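Local coordinates for protein transcriptional regulator, ROK family (Vibrio cholerae O1 biovar eltor, PDB 1Z05) that probably binds DNA and regulates the transcription of carbohydrate-metabolism genes, and carries a bound zinc ion, at residues A123-G128 and P408-I413; Q109-R114 and E157-Y162; R168-A173 and G420-K425; I172-P177 and P202-A207; A224-G229 and G249-G254. All blocks are in the same frame, centred on the assembly; numbering follows the deposited sequence. Where two conformers were deposited one is given.

Contact 1: A123-G128 and P408-I413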
# COMPACT_ATOMS: atom_id res chain seq x y z
N ALA A 123 -28.06 7.10 -8.70
CA ALA A 123 -27.97 6.98 -10.15
C ALA A 123 -28.11 5.52 -10.54
O ALA A 123 -27.61 4.64 -9.85
CB ALA A 123 -26.66 7.55 -10.67
N LEU A 124 -28.82 5.28 -11.63
CA LEU A 124 -28.87 3.96 -12.23
C LEU A 124 -27.86 3.92 -13.37
O LEU A 124 -27.87 4.80 -14.24
CB LEU A 124 -30.29 3.66 -12.74
CG LEU A 124 -30.53 2.35 -13.51
CD1 LEU A 124 -30.45 1.13 -12.60
CD2 LEU A 124 -31.89 2.41 -14.21
N HIS A 125 -26.98 2.92 -13.35
CA HIS A 125 -25.95 2.75 -14.38
C HIS A 125 -26.16 1.44 -15.13
O HIS A 125 -26.68 0.47 -14.55
CB HIS A 125 -24.56 2.62 -13.73
CG HIS A 125 -23.97 3.89 -13.20
ND1 HIS A 125 -24.50 4.57 -12.13
CD2 HIS A 125 -22.85 4.56 -13.54
CE1 HIS A 125 -23.76 5.63 -11.87
NE2 HIS A 125 -22.75 5.65 -12.71
N GLU A 126 -25.77 1.39 -16.40
CA GLU A 126 -25.62 0.11 -17.08
C GLU A 126 -24.31 -0.51 -16.61
O GLU A 126 -23.37 0.21 -16.26
CB GLU A 126 -25.70 0.22 -18.61
CG GLU A 126 -24.68 1.15 -19.28
CD GLU A 126 -23.37 0.46 -19.69
OE1 GLU A 126 -23.37 -0.76 -20.02
OE2 GLU A 126 -22.33 1.16 -19.71
N LEU A 127 -24.25 -1.84 -16.61
CA LEU A 127 -23.12 -2.59 -16.06
C LEU A 127 -21.73 -2.13 -16.54
O LEU A 127 -20.76 -2.16 -15.76
CB LEU A 127 -23.31 -4.10 -16.30
CG LEU A 127 -22.54 -5.02 -15.34
CD1 LEU A 127 -22.99 -4.85 -13.89
CD2 LEU A 127 -22.64 -6.47 -15.80
N GLY A 128 -21.63 -1.72 -17.80
CA GLY A 128 -20.40 -1.14 -18.36
C GLY A 128 -19.98 0.19 -17.75
O GLY A 128 -18.85 0.65 -17.97
N PRO A 408 -17.29 7.11 -9.06
CA PRO A 408 -16.56 6.33 -8.06
C PRO A 408 -17.26 5.02 -7.68
O PRO A 408 -16.60 4.00 -7.57
CB PRO A 408 -16.48 7.29 -6.86
CG PRO A 408 -16.50 8.64 -7.47
CD PRO A 408 -17.45 8.52 -8.64
N GLY A 409 -18.58 5.05 -7.50
CA GLY A 409 -19.31 3.82 -7.19
C GLY A 409 -19.28 2.84 -8.34
O GLY A 409 -19.19 1.62 -8.14
N ALA A 410 -19.34 3.37 -9.56
CA ALA A 410 -19.23 2.56 -10.78
C ALA A 410 -17.91 1.77 -10.82
O ALA A 410 -17.90 0.60 -11.20
CB ALA A 410 -19.39 3.43 -12.03
N ALA A 411 -16.82 2.41 -10.39
CA ALA A 411 -15.51 1.79 -10.30
C ALA A 411 -15.46 0.62 -9.33
O ALA A 411 -14.83 -0.40 -9.61
CB ALA A 411 -14.47 2.83 -9.92
N LEU A 412 -16.14 0.76 -8.19
CA LEU A 412 -16.23 -0.31 -7.20
C LEU A 412 -16.90 -1.55 -7.80
O LEU A 412 -16.48 -2.67 -7.52
CB LEU A 412 -17.07 0.14 -5.98
CG LEU A 412 -16.54 1.27 -5.10
CD1 LEU A 412 -17.51 1.50 -3.94
CD2 LEU A 412 -15.14 0.94 -4.56
N ILE A 413 -17.94 -1.33 -8.58
CA ILE A 413 -18.70 -2.41 -9.24
C ILE A 413 -17.85 -3.06 -10.33
O ILE A 413 -17.75 -4.29 -10.40
CB ILE A 413 -20.05 -1.89 -9.83
CG1 ILE A 413 -20.98 -1.37 -8.71
CG2 ILE A 413 -20.78 -2.96 -10.67
CD1 ILE A 413 -21.08 -2.27 -7.49
O HOH W 1 -18.99 -0.08 -14.07
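The imidazole of His125 and the methyl of Ala410 meet where strand 119-126 passes under helix 407-418, with His125 CA and Ala410 CA 7.6 Å apart. Both CB atoms are aimed across the gap, and the methyl meets the ring at a slant. With chi1 at -75°, the His125 ring lies beside its own backbone N and extends toward the helix, and Phe110 of the adjoining strand stacks on it. One turn along the helix the second pair is less direct. Leu127 starts out facing away from the helix but bends back, whereas Ile413 starts out facing the strand, turns its CG1-CD1 arm elsewhere and leaves CG2 for Leu127 CD1, at a loose 4.3 Å. Beside the two pairs a water donates to both backbones, 3.2 Å from Leu127 O and 3.1 Å from Ala410 O. Ile413 also packs on Ser171 and Ala173 of strand 168-176, which places the helix across several strands of this ASKHA-type sheet. No direct hydrogen bond joins the two segments: the chemistry implies a buried interface held by dispersion, with one water bridging two carbonyl oxygens that cannot bond to each other.

Contact 2: Q109-R114 and E157-Y162. With SO4 (sulfate ion), chain C.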
# COMPACT_ATOMS: atom_id res chain seq x y z
N GLN A 109 -27.62 -3.90 -14.82
CA GLN A 109 -27.51 -2.57 -14.27
C GLN A 109 -26.99 -2.63 -12.84
O GLN A 109 -26.88 -3.71 -12.25
CB GLN A 109 -28.90 -1.90 -14.28
CG GLN A 109 -29.55 -1.80 -15.67
CD GLN A 109 -30.98 -1.35 -15.59
OE1 GLN A 109 -31.65 -1.58 -14.59
NE2 GLN A 109 -31.46 -0.70 -16.65
N PHE A 110 -26.67 -1.47 -12.28
CA PHE A 110 -26.38 -1.34 -10.86
C PHE A 110 -26.77 0.07 -10.42
O PHE A 110 -26.88 0.98 -11.25
CB PHE A 110 -24.89 -1.64 -10.56
CG PHE A 110 -23.91 -0.69 -11.23
CD1 PHE A 110 -23.53 0.49 -10.61
CD2 PHE A 110 -23.35 -1.01 -12.46
CE1 PHE A 110 -22.62 1.37 -11.21
CE2 PHE A 110 -22.42 -0.16 -13.07
CZ PHE A 110 -22.06 1.03 -12.45
N LEU A 111 -26.99 0.24 -9.11
CA LEU A 111 -27.18 1.55 -8.52
C LEU A 111 -25.86 2.05 -7.96
O LEU A 111 -25.09 1.28 -7.37
CB LEU A 111 -28.19 1.49 -7.36
CG LEU A 111 -29.68 1.29 -7.61
CD1 LEU A 111 -30.41 1.58 -6.29
CD2 LEU A 111 -30.19 2.20 -8.71
N SER A 112 -25.59 3.33 -8.17
CA SER A 112 -24.44 3.98 -7.56
C SER A 112 -24.98 5.20 -6.84
O SER A 112 -25.75 5.97 -7.42
CB SER A 112 -23.40 4.37 -8.61
OG SER A 112 -22.23 4.88 -8.00
N MET A 113 -24.61 5.33 -5.58
CA MET A 113 -25.09 6.41 -4.73
C MET A 113 -23.95 7.23 -4.16
O MET A 113 -22.85 6.72 -3.93
CB MET A 113 -25.92 5.83 -3.58
CG MET A 113 -27.16 5.07 -4.05
SD MET A 113 -27.97 4.18 -2.71
CE MET A 113 -28.84 5.50 -1.89
N ARG A 114 -24.21 8.51 -3.94
CA ARG A 114 -23.31 9.32 -3.13
C ARG A 114 -24.09 9.93 -1.96
O ARG A 114 -25.13 10.56 -2.17
CB ARG A 114 -22.65 10.44 -3.94
CG ARG A 114 -21.83 11.40 -3.06
CD ARG A 114 -21.18 12.54 -3.84
NE ARG A 114 -20.64 13.54 -2.91
CZ ARG A 114 -19.46 13.43 -2.31
NH1 ARG A 114 -18.67 12.38 -2.56
NH2 ARG A 114 -19.07 14.37 -1.44
N GLU A 157 -38.33 4.22 -2.77
CA GLU A 157 -39.01 5.16 -3.67
C GLU A 157 -38.43 5.10 -5.09
O GLU A 157 -39.18 5.09 -6.06
CB GLU A 157 -38.91 6.58 -3.10
CG GLU A 157 -39.54 7.69 -3.95
CD GLU A 157 -41.04 7.82 -3.76
OE1 GLU A 157 -41.77 6.83 -3.99
OE2 GLU A 157 -41.50 8.92 -3.41
N PHE A 158 -37.10 5.05 -5.19
CA PHE A 158 -36.40 4.98 -6.48
C PHE A 158 -36.80 3.74 -7.29
O PHE A 158 -37.09 3.86 -8.49
CB PHE A 158 -34.87 5.01 -6.27
CG PHE A 158 -34.08 5.19 -7.56
CD1 PHE A 158 -33.67 6.46 -7.96
CD2 PHE A 158 -33.75 4.10 -8.35
CE1 PHE A 158 -32.94 6.64 -9.15
CE2 PHE A 158 -33.04 4.27 -9.54
CZ PHE A 158 -32.62 5.54 -9.93
N PHE A 159 -36.80 2.57 -6.65
CA PHE A 159 -37.25 1.34 -7.31
C PHE A 159 -38.70 1.41 -7.80
O PHE A 159 -39.03 0.88 -8.85
CB PHE A 159 -37.04 0.12 -6.40
CG PHE A 159 -35.68 -0.50 -6.54
CD1 PHE A 159 -35.47 -1.56 -7.43
CD2 PHE A 159 -34.61 -0.03 -5.79
CE1 PHE A 159 -34.22 -2.15 -7.55
CE2 PHE A 159 -33.35 -0.60 -5.90
CZ PHE A 159 -33.14 -1.66 -6.79
N GLN A 160 -39.56 2.07 -7.03
CA GLN A 160 -40.95 2.24 -7.41
C GLN A 160 -41.08 3.25 -8.54
O GLN A 160 -41.78 3.00 -9.52
CB GLN A 160 -41.80 2.67 -6.20
CG GLN A 160 -42.10 1.54 -5.23
CD GLN A 160 -42.59 2.04 -3.88
OE1 GLN A 160 -43.18 3.12 -3.79
NE2 GLN A 160 -42.36 1.26 -2.84
N THR A 161 -40.42 4.40 -8.40
CA THR A 161 -40.57 5.48 -9.38
C THR A 161 -40.04 5.07 -10.75
O THR A 161 -40.67 5.37 -11.77
CB THR A 161 -39.87 6.77 -8.93
OG1 THR A 161 -40.43 7.20 -7.68
CG2 THR A 161 -40.07 7.89 -9.97
N TYR A 162 -38.89 4.40 -10.77
CA TYR A 162 -38.23 4.07 -12.03
C TYR A 162 -38.37 2.61 -12.44
O TYR A 162 -37.56 2.10 -13.21
CB TYR A 162 -36.76 4.51 -11.98
CG TYR A 162 -36.64 6.00 -11.75
CD1 TYR A 162 -36.89 6.90 -12.79
CD2 TYR A 162 -36.34 6.51 -10.49
CE1 TYR A 162 -36.81 8.27 -12.58
CE2 TYR A 162 -36.25 7.87 -10.27
CZ TYR A 162 -36.49 8.75 -11.32
OH TYR A 162 -36.42 10.10 -11.10
S SO4 C . -20.22 17.80 -1.06
O1 SO4 C . -20.39 17.70 -2.51
O2 SO4 C . -18.83 18.07 -0.73
O3 SO4 C . -21.07 18.89 -0.60
O4 SO4 C . -20.60 16.54 -0.43
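Leu111 forks between two consecutive phenylalanines, with CD2 against Phe158 CE2 at 3.6 Å and CD1 against Phe159 CE2 at 3.7 Å. This is sheet-to-helix packing in the ribonuclease H-like fold of the ASKHA group. Helix 144-161 belongs to the beta-alpha-beta crossover from strand 131-138 to strand 168-176, and strands 119-126 and 108-116 lie between them. Both rings receive their methyl obliquely; Leu111 runs past Phe158 in the opposite sense and crosses Phe159 at a slant. Phe158 points at the strand, whereas Phe159 leaves the helix to one side and only its ring end swings back to Leu111. The leucine has CG opposite its carbonyl carbon (chi1 -72°), which carries the fork out from the sheet.

In the next shell, one face of the Phe158 ring is backed by Tyr162, whose CD2 stands 3.6 Å above the ring plane over its centre. Thr161 CG2 is placed likewise over the Tyr162 ring. The last turn is tied by Glu157 O, which accepts from both Thr161 N at 2.7 Å and Thr161 OG1 at 2.9 Å, the hydroxyl coming from above the carbonyl plane.

At the far end of the strand the extended Arg114 pairs with Asp217 through NH1, while Tyr119 OH binds both its NE and a sulfate, probably from the crystallisation liquor. Arg114 NH2 meets sulfate O4 edge-on at 2.8 Å, with an N-H...O angle of 165°.

Contact 3: R168-A173 and G420-K425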
# COMPACT_ATOMS: atom_id res chain seq x y z
N ARG A 168 -32.18 -5.66 -14.77
CA ARG A 168 -31.48 -6.59 -13.89
C ARG A 168 -30.45 -5.84 -13.05
O ARG A 168 -29.30 -5.67 -13.46
CB ARG A 168 -30.81 -7.70 -14.70
CG ARG A 168 -31.74 -8.38 -15.72
CD ARG A 168 -31.02 -9.47 -16.52
NE ARG A 168 -30.03 -8.93 -17.46
CZ ARG A 168 -29.66 -9.53 -18.59
NH1 ARG A 168 -28.76 -8.96 -19.37
NH2 ARG A 168 -30.20 -10.69 -18.95
N VAL A 169 -30.88 -5.36 -11.88
CA VAL A 169 -30.00 -4.61 -10.98
C VAL A 169 -29.17 -5.59 -10.16
O VAL A 169 -29.71 -6.40 -9.42
CB VAL A 169 -30.81 -3.69 -10.04
CG1 VAL A 169 -29.88 -2.75 -9.26
CG2 VAL A 169 -31.85 -2.89 -10.84
N THR A 170 -27.85 -5.52 -10.30
CA THR A 170 -26.98 -6.56 -9.74
C THR A 170 -26.44 -6.22 -8.37
O THR A 170 -26.03 -7.11 -7.62
CB THR A 170 -25.77 -6.77 -10.64
OG1 THR A 170 -25.05 -5.54 -10.73
CG2 THR A 170 -26.20 -7.20 -12.04
N SER A 171 -26.39 -4.93 -8.06
CA SER A 171 -25.62 -4.44 -6.92
C SER A 171 -25.86 -2.96 -6.67
O SER A 171 -26.44 -2.26 -7.51
CB SER A 171 -24.12 -4.66 -7.18
OG SER A 171 -23.75 -4.06 -8.41
N ILE A 172 -25.39 -2.49 -5.52
CA ILE A 172 -25.45 -1.09 -5.13
C ILE A 172 -24.07 -0.66 -4.64
O ILE A 172 -23.46 -1.34 -3.81
CB ILE A 172 -26.52 -0.84 -4.02
CG1 ILE A 172 -27.93 -1.08 -4.58
CG2 ILE A 172 -26.40 0.58 -3.44
CD1 ILE A 172 -29.04 -1.18 -3.54
N ALA A 173 -23.58 0.45 -5.18
CA ALA A 173 -22.37 1.08 -4.68
C ALA A 173 -22.73 2.40 -4.02
O ALA A 173 -23.61 3.12 -4.50
CB ALA A 173 -21.37 1.27 -5.83
N GLY A 420 -14.13 -10.96 -9.37
CA GLY A 420 -14.97 -12.16 -9.46
C GLY A 420 -16.04 -12.23 -8.38
O GLY A 420 -16.96 -13.05 -8.47
N LEU A 421 -15.93 -11.37 -7.37
CA LEU A 421 -16.89 -11.34 -6.26
C LEU A 421 -18.34 -11.17 -6.75
O LEU A 421 -19.22 -11.94 -6.37
CB LEU A 421 -16.53 -10.23 -5.26
CG LEU A 421 -17.22 -10.23 -3.88
CD1 LEU A 421 -16.30 -9.66 -2.81
CD2 LEU A 421 -18.55 -9.49 -3.88
N LEU A 422 -18.56 -10.17 -7.59
CA LEU A 422 -19.90 -9.85 -8.05
C LEU A 422 -20.40 -10.89 -9.05
O LEU A 422 -21.58 -11.24 -9.04
CB LEU A 422 -19.97 -8.44 -8.64
CG LEU A 422 -21.37 -7.92 -8.99
CD1 LEU A 422 -22.35 -8.10 -7.83
CD2 LEU A 422 -21.29 -6.46 -9.42
N LEU A 423 -19.51 -11.39 -9.90
CA LEU A 423 -19.84 -12.47 -10.82
C LEU A 423 -20.46 -13.66 -10.08
O LEU A 423 -21.48 -14.19 -10.50
CB LEU A 423 -18.62 -12.96 -11.60
CG LEU A 423 -17.89 -12.01 -12.54
CD1 LEU A 423 -16.73 -12.75 -13.16
CD2 LEU A 423 -18.83 -11.47 -13.61
N MET A 424 -19.83 -14.06 -8.98
CA MET A 424 -20.29 -15.23 -8.25
C MET A 424 -21.64 -14.96 -7.60
O MET A 424 -22.49 -15.84 -7.56
CB MET A 424 -19.24 -15.69 -7.24
CG MET A 424 -17.93 -16.23 -7.87
SD MET A 424 -18.12 -17.70 -8.91
CE MET A 424 -18.42 -17.01 -10.54
N LYS A 425 -21.84 -13.73 -7.12
CA LYS A 425 -23.14 -13.33 -6.59
C LYS A 425 -24.24 -13.40 -7.65
O LYS A 425 -25.34 -13.87 -7.36
CB LYS A 425 -23.08 -11.94 -5.94
CG LYS A 425 -22.22 -11.89 -4.67
CD LYS A 425 -22.96 -12.40 -3.43
CE LYS A 425 -23.60 -11.25 -2.66
NZ LYS A 425 -24.31 -11.66 -1.41
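Leu422 has CG trans to its backbone N (chi1 -172°), a torsion that sends the side chain straight from the helix to Thr170 and Ser171. On the strand side, Ser171 OG lies between its own N and carbonyl carbon (chi1 54°), and Thr170 OG1 takes the same place on its residue, which brings the two hydroxyls together beside the leucine. The contact packs the C-terminal helix 421-428 on strand 168-176, an inner strand, between 108-116 and 212-216, of the mixed sheet in the ribonuclease H-like fold of ASKHA proteins.

Neighbours on a regular strand would face opposite sides of the sheet. Thr170 instead has a nearly helical psi of -23°, and this local break lets both Thr170 and Ser171 face the helix. Both methyls of Leu422 touch both residues. CD1 lies 3.8 Å from Thr170 O and 3.9 Å from Ser171 CB, while CD2 is 3.6 Å from Ser171 OG. The threonine and leucine side chains cross at roughly a right angle, Thr170 OG1 staying 4.1 Å from Leu422 CD2.

The hydroxyls find their polar partners within the sheet: Thr170 OG1 is hydrogen-bonded to Gln109 O on the adjoining strand. Leu422 thus covers a small polar pair with hydrocarbon, and it also touches Ile413 and Pro211. The helix starts at Gly420, its N-cap; with positive phi, this residue separates helix 407-418 from helix 421-428. Within the strand, Thr170 OG1 and Ser171 OG are hydrogen-bonded at 3.0 Å.

Contact 4: I172-P177 and P202-A207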
# COMPACT_ATOMS: atom_id res chain seq x y z
N ILE A 172 -25.39 -2.49 -5.52
CA ILE A 172 -25.45 -1.09 -5.13
C ILE A 172 -24.07 -0.66 -4.64
O ILE A 172 -23.46 -1.34 -3.81
CB ILE A 172 -26.52 -0.84 -4.02
CG1 ILE A 172 -27.93 -1.08 -4.58
CG2 ILE A 172 -26.40 0.58 -3.44
CD1 ILE A 172 -29.04 -1.18 -3.54
N ALA A 173 -23.58 0.45 -5.18
CA ALA A 173 -22.37 1.08 -4.68
C ALA A 173 -22.73 2.40 -4.02
O ALA A 173 -23.61 3.12 -4.50
CB ALA A 173 -21.37 1.27 -5.83
N ILE A 174 -22.07 2.70 -2.91
CA ILE A 174 -22.27 3.98 -2.23
C ILE A 174 -20.92 4.54 -1.77
O ILE A 174 -20.12 3.83 -1.16
CB ILE A 174 -23.34 3.91 -1.08
CG1 ILE A 174 -23.55 5.28 -0.41
CG2 ILE A 174 -23.04 2.80 -0.06
CD1 ILE A 174 -24.96 5.46 0.19
N THR A 175 -20.67 5.80 -2.12
CA THR A 175 -19.43 6.47 -1.76
C THR A 175 -19.77 7.71 -0.96
O THR A 175 -20.87 8.26 -1.08
CB THR A 175 -18.58 6.84 -3.01
OG1 THR A 175 -19.38 7.63 -3.91
CG2 THR A 175 -18.12 5.57 -3.73
N LEU A 176 -18.85 8.12 -0.09
CA LEU A 176 -19.10 9.20 0.84
C LEU A 176 -17.78 9.65 1.46
O LEU A 176 -16.83 8.87 1.53
CB LEU A 176 -20.05 8.74 1.97
CG LEU A 176 -19.63 7.55 2.85
CD1 LEU A 176 -20.24 7.68 4.21
CD2 LEU A 176 -20.03 6.23 2.22
N PRO A 177 -17.70 10.91 1.90
CA PRO A 177 -16.51 11.35 2.65
C PRO A 177 -16.48 10.68 4.04
O PRO A 177 -17.52 10.19 4.50
CB PRO A 177 -16.72 12.86 2.80
CG PRO A 177 -18.23 13.03 2.73
CD PRO A 177 -18.69 11.99 1.74
N PRO A 202 -24.38 -3.55 5.43
CA PRO A 202 -25.32 -4.55 5.96
C PRO A 202 -26.79 -4.09 5.98
O PRO A 202 -27.68 -4.90 5.70
CB PRO A 202 -24.81 -4.78 7.39
CG PRO A 202 -23.35 -4.44 7.33
CD PRO A 202 -23.25 -3.30 6.35
N GLU A 203 -27.03 -2.82 6.31
CA GLU A 203 -28.39 -2.29 6.37
C GLU A 203 -29.05 -2.18 4.99
O GLU A 203 -30.23 -2.49 4.84
CB GLU A 203 -28.43 -0.93 7.08
CG GLU A 203 -28.16 -0.99 8.59
CD GLU A 203 -29.32 -1.58 9.40
OE1 GLU A 203 -30.46 -1.62 8.88
OE2 GLU A 203 -29.07 -2.00 10.55
N ILE A 204 -28.28 -1.75 4.00
CA ILE A 204 -28.79 -1.69 2.62
C ILE A 204 -28.99 -3.10 2.06
O ILE A 204 -29.98 -3.37 1.37
CB ILE A 204 -27.88 -0.84 1.70
CG1 ILE A 204 -27.92 0.64 2.12
CG2 ILE A 204 -28.29 -0.99 0.22
CD1 ILE A 204 -26.84 1.52 1.42
N TYR A 205 -28.07 -4.00 2.37
CA TYR A 205 -28.20 -5.40 1.97
C TYR A 205 -29.46 -6.04 2.58
O TYR A 205 -30.16 -6.79 1.90
CB TYR A 205 -26.95 -6.21 2.32
CG TYR A 205 -27.15 -7.71 2.26
CD1 TYR A 205 -27.29 -8.37 1.03
CD2 TYR A 205 -27.21 -8.47 3.42
CE1 TYR A 205 -27.48 -9.74 0.97
CE2 TYR A 205 -27.41 -9.84 3.37
CZ TYR A 205 -27.53 -10.47 2.15
OH TYR A 205 -27.73 -11.84 2.10
N LYS A 206 -29.74 -5.74 3.85
CA LYS A 206 -30.95 -6.24 4.50
C LYS A 206 -32.22 -5.71 3.83
O LYS A 206 -33.21 -6.43 3.70
CB LYS A 206 -30.94 -5.91 6.00
CG LYS A 206 -32.16 -6.43 6.74
CD LYS A 206 -32.28 -5.84 8.12
CE LYS A 206 -33.47 -6.44 8.87
NZ LYS A 206 -33.50 -6.01 10.29
N ALA A 207 -32.18 -4.46 3.39
CA ALA A 207 -33.35 -3.81 2.80
C ALA A 207 -33.58 -4.14 1.32
O ALA A 207 -34.66 -3.87 0.78
CB ALA A 207 -33.25 -2.30 2.99
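Ile204 is the one side chain of 202-207 that touches 172-177, and it meets two isoleucines there, Ile172 and Ile174. The apolar contacts come first. Ile204 is branched so that each arm has a partner: its CG2 methyl lies 3.8 Å from Ile172 CD1, and its CD1 lies 4.3 Å from Ile174 CG2. Ile204 CG1 is opposite the carbonyl carbon (chi1 -67°) and the chain is extended beyond it, which carries CD1 toward Ile174 and leaves CG2 on the side of Ile172. Against Ile172 the approach is slanted, the extended chi2 of the strand residue putting its CD1 up at the helix. The strand residues are two apart in sequence, so both stand on one face of the sheet, with Ala173 between them facing the other way.

This packing belongs to a beta-alpha-beta crossover: strand 168-176 leads, through a connection that holds the short strands 179-181 and 186-189, to helix 200-208, which returns to the parallel strand 212-216 beside it, as expected of the ribonuclease H-like fold of ASKHA proteins. Leu151 of helix 144-161 touches both Ile174 and Ile204, so two helices share this side of the sheet.

Hydrogen bonds act within the elements, and none passes between the two segments. Ile172 is bonded through its backbone to Pro211 and Phe213, and Ala173 to Leu111 and Met113 on the other flank. In the helix, Lys206 N reaches Pro202 O at 2.9 Å and Ala207 N reaches Glu203 O at 3.1 Å, while Ile204 O receives the hydroxyl of Thr208.

Contact 5: A224-G229 and G249-G254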
# COMPACT_ATOMS: atom_id res chain seq x y z
N ALA A 224 -11.86 5.07 -10.03
CA ALA A 224 -12.54 5.50 -11.24
C ALA A 224 -11.59 6.13 -12.26
O ALA A 224 -11.75 5.95 -13.45
CB ALA A 224 -13.69 6.46 -10.93
N GLU A 225 -10.61 6.88 -11.77
CA GLU A 225 -9.62 7.45 -12.68
C GLU A 225 -8.76 6.35 -13.33
O GLU A 225 -8.44 6.43 -14.50
CB GLU A 225 -8.77 8.51 -11.97
CG GLU A 225 -9.55 9.78 -11.52
CD GLU A 225 -10.14 10.62 -12.67
OE1 GLU A 225 -9.59 10.64 -13.80
OE2 GLU A 225 -11.18 11.26 -12.43
N LYS A 226 -8.41 5.33 -12.55
CA LYS A 226 -7.67 4.17 -13.06
C LYS A 226 -8.48 3.28 -14.03
O LYS A 226 -7.95 2.77 -15.02
CB LYS A 226 -7.14 3.35 -11.87
CG LYS A 226 -6.51 1.99 -12.20
CD LYS A 226 -5.31 2.11 -13.14
CE LYS A 226 -4.82 0.75 -13.62
NZ LYS A 226 -3.98 0.90 -14.84
N LEU A 227 -9.77 3.09 -13.75
CA LEU A 227 -10.62 2.24 -14.60
C LEU A 227 -11.31 2.95 -15.77
O LEU A 227 -11.53 2.33 -16.82
CB LEU A 227 -11.67 1.51 -13.74
CG LEU A 227 -11.13 0.61 -12.63
CD1 LEU A 227 -12.27 -0.05 -11.84
CD2 LEU A 227 -10.16 -0.45 -13.18
N PHE A 228 -11.64 4.23 -15.60
CA PHE A 228 -12.50 4.95 -16.54
C PHE A 228 -11.92 6.30 -16.94
O PHE A 228 -12.42 6.94 -17.87
CB PHE A 228 -13.88 5.23 -15.92
CG PHE A 228 -14.67 4.01 -15.57
CD1 PHE A 228 -15.21 3.20 -16.57
CD2 PHE A 228 -14.95 3.71 -14.24
CE1 PHE A 228 -15.98 2.08 -16.24
CE2 PHE A 228 -15.70 2.60 -13.91
CZ PHE A 228 -16.22 1.78 -14.92
N GLY A 229 -10.90 6.76 -16.22
CA GLY A 229 -10.50 8.16 -16.30
C GLY A 229 -9.10 8.40 -16.81
O GLY A 229 -8.67 7.79 -17.79
N GLY A 249 -5.57 9.82 -3.15
CA GLY A 249 -6.01 8.47 -3.44
C GLY A 249 -4.85 7.83 -4.17
O GLY A 249 -4.52 8.22 -5.29
N ILE A 250 -4.24 6.84 -3.53
CA ILE A 250 -2.99 6.26 -4.02
C ILE A 250 -3.27 4.92 -4.68
O ILE A 250 -3.81 4.00 -4.04
CB ILE A 250 -1.96 6.12 -2.87
CG1 ILE A 250 -1.64 7.51 -2.29
CG2 ILE A 250 -0.68 5.42 -3.34
CD1 ILE A 250 -1.32 7.51 -0.81
N VAL A 251 -2.90 4.81 -5.95
CA VAL A 251 -2.98 3.55 -6.67
C VAL A 251 -1.58 2.95 -6.76
O VAL A 251 -0.64 3.57 -7.28
CB VAL A 251 -3.65 3.71 -8.08
CG1 VAL A 251 -3.72 2.38 -8.83
CG2 VAL A 251 -5.05 4.29 -7.94
N LEU A 252 -1.45 1.74 -6.21
CA LEU A 252 -0.20 0.99 -6.25
C LEU A 252 -0.47 -0.39 -6.84
O LEU A 252 -1.35 -1.11 -6.36
CB LEU A 252 0.41 0.89 -4.84
CG LEU A 252 1.76 0.20 -4.62
CD1 LEU A 252 2.93 1.03 -5.14
CD2 LEU A 252 1.94 -0.10 -3.15
N ASP A 253 0.28 -0.74 -7.88
CA ASP A 253 0.11 -2.01 -8.62
C ASP A 253 -1.32 -2.24 -9.11
O ASP A 253 -1.83 -3.36 -9.06
CB ASP A 253 0.60 -3.21 -7.80
CG ASP A 253 2.01 -3.03 -7.26
OD1 ASP A 253 2.88 -2.51 -8.00
OD2 ASP A 253 2.25 -3.40 -6.09
N GLY A 254 -1.97 -1.17 -9.55
CA GLY A 254 -3.31 -1.28 -10.12
C GLY A 254 -4.46 -1.28 -9.14
O GLY A 254 -5.63 -1.32 -9.54
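Lys226 carries this contact, laying its aliphatic chain over Val251 and Gly254 at the end of strand 246-252. Along helix 217-228, Ala224 comes first and, like Leu227 and Phe228 further on, packs on helix 407-418. Glu225 starts toward the strand, but its carboxylate turns off to accept from Trp221 NE1 and from the backbone nitrogens of His230, Arg400 and Phe401. Lys226 follows, with CG trans to its backbone N (chi1 172°) and a bend at chi2 (59°) before the chain straightens. Its CG is 4.4 Å from Val251 CG1 and its CE 4.3 Å from Gly254 CA. The ammonium end goes on to Val234 O, to which NZ is hydrogen-bonded.

Across the gap, Asp253 and Gly254 have the backbone angles of a type I' turn, which reverses the chain from strand 246-252 into strand 255-256. Gly254 has a positive phi of 85°, in a backbone conformation that by itself calls for glycine, and its CA offers the lysine a surface. The chemistry implies a dual use of Lys226 where the two halves of the ASKHA-like body meet: methylenes pack on the hairpin, and the charged end is fixed to a backbone carbonyl.

Contacts 1 to 4 all rest on the first mixed sheet. Contacts 2 and 4 lie on one face, under helices 144-161 and 200-208, and contacts 1 and 3 on the other, under helices 407-418 and 421-428. Contacts 1 and 2 have centres 11 Å apart and join through His125 N to Phe110 O at 2.9 Å, a probable strand-to-strand bond; a probable hydrogen bond, Leu111 O to Ala173 N at 2.8 Å, joins contact 2 to contacts 3 and 4, which share Ile172 and Ala173. Contact 5 reaches the second sheet and touches contact 1 through Ala411 and Phe228, with centres about 15 Å apart. All five lie away from the zinc site of His269, Cys279, Cys281 and Cys286.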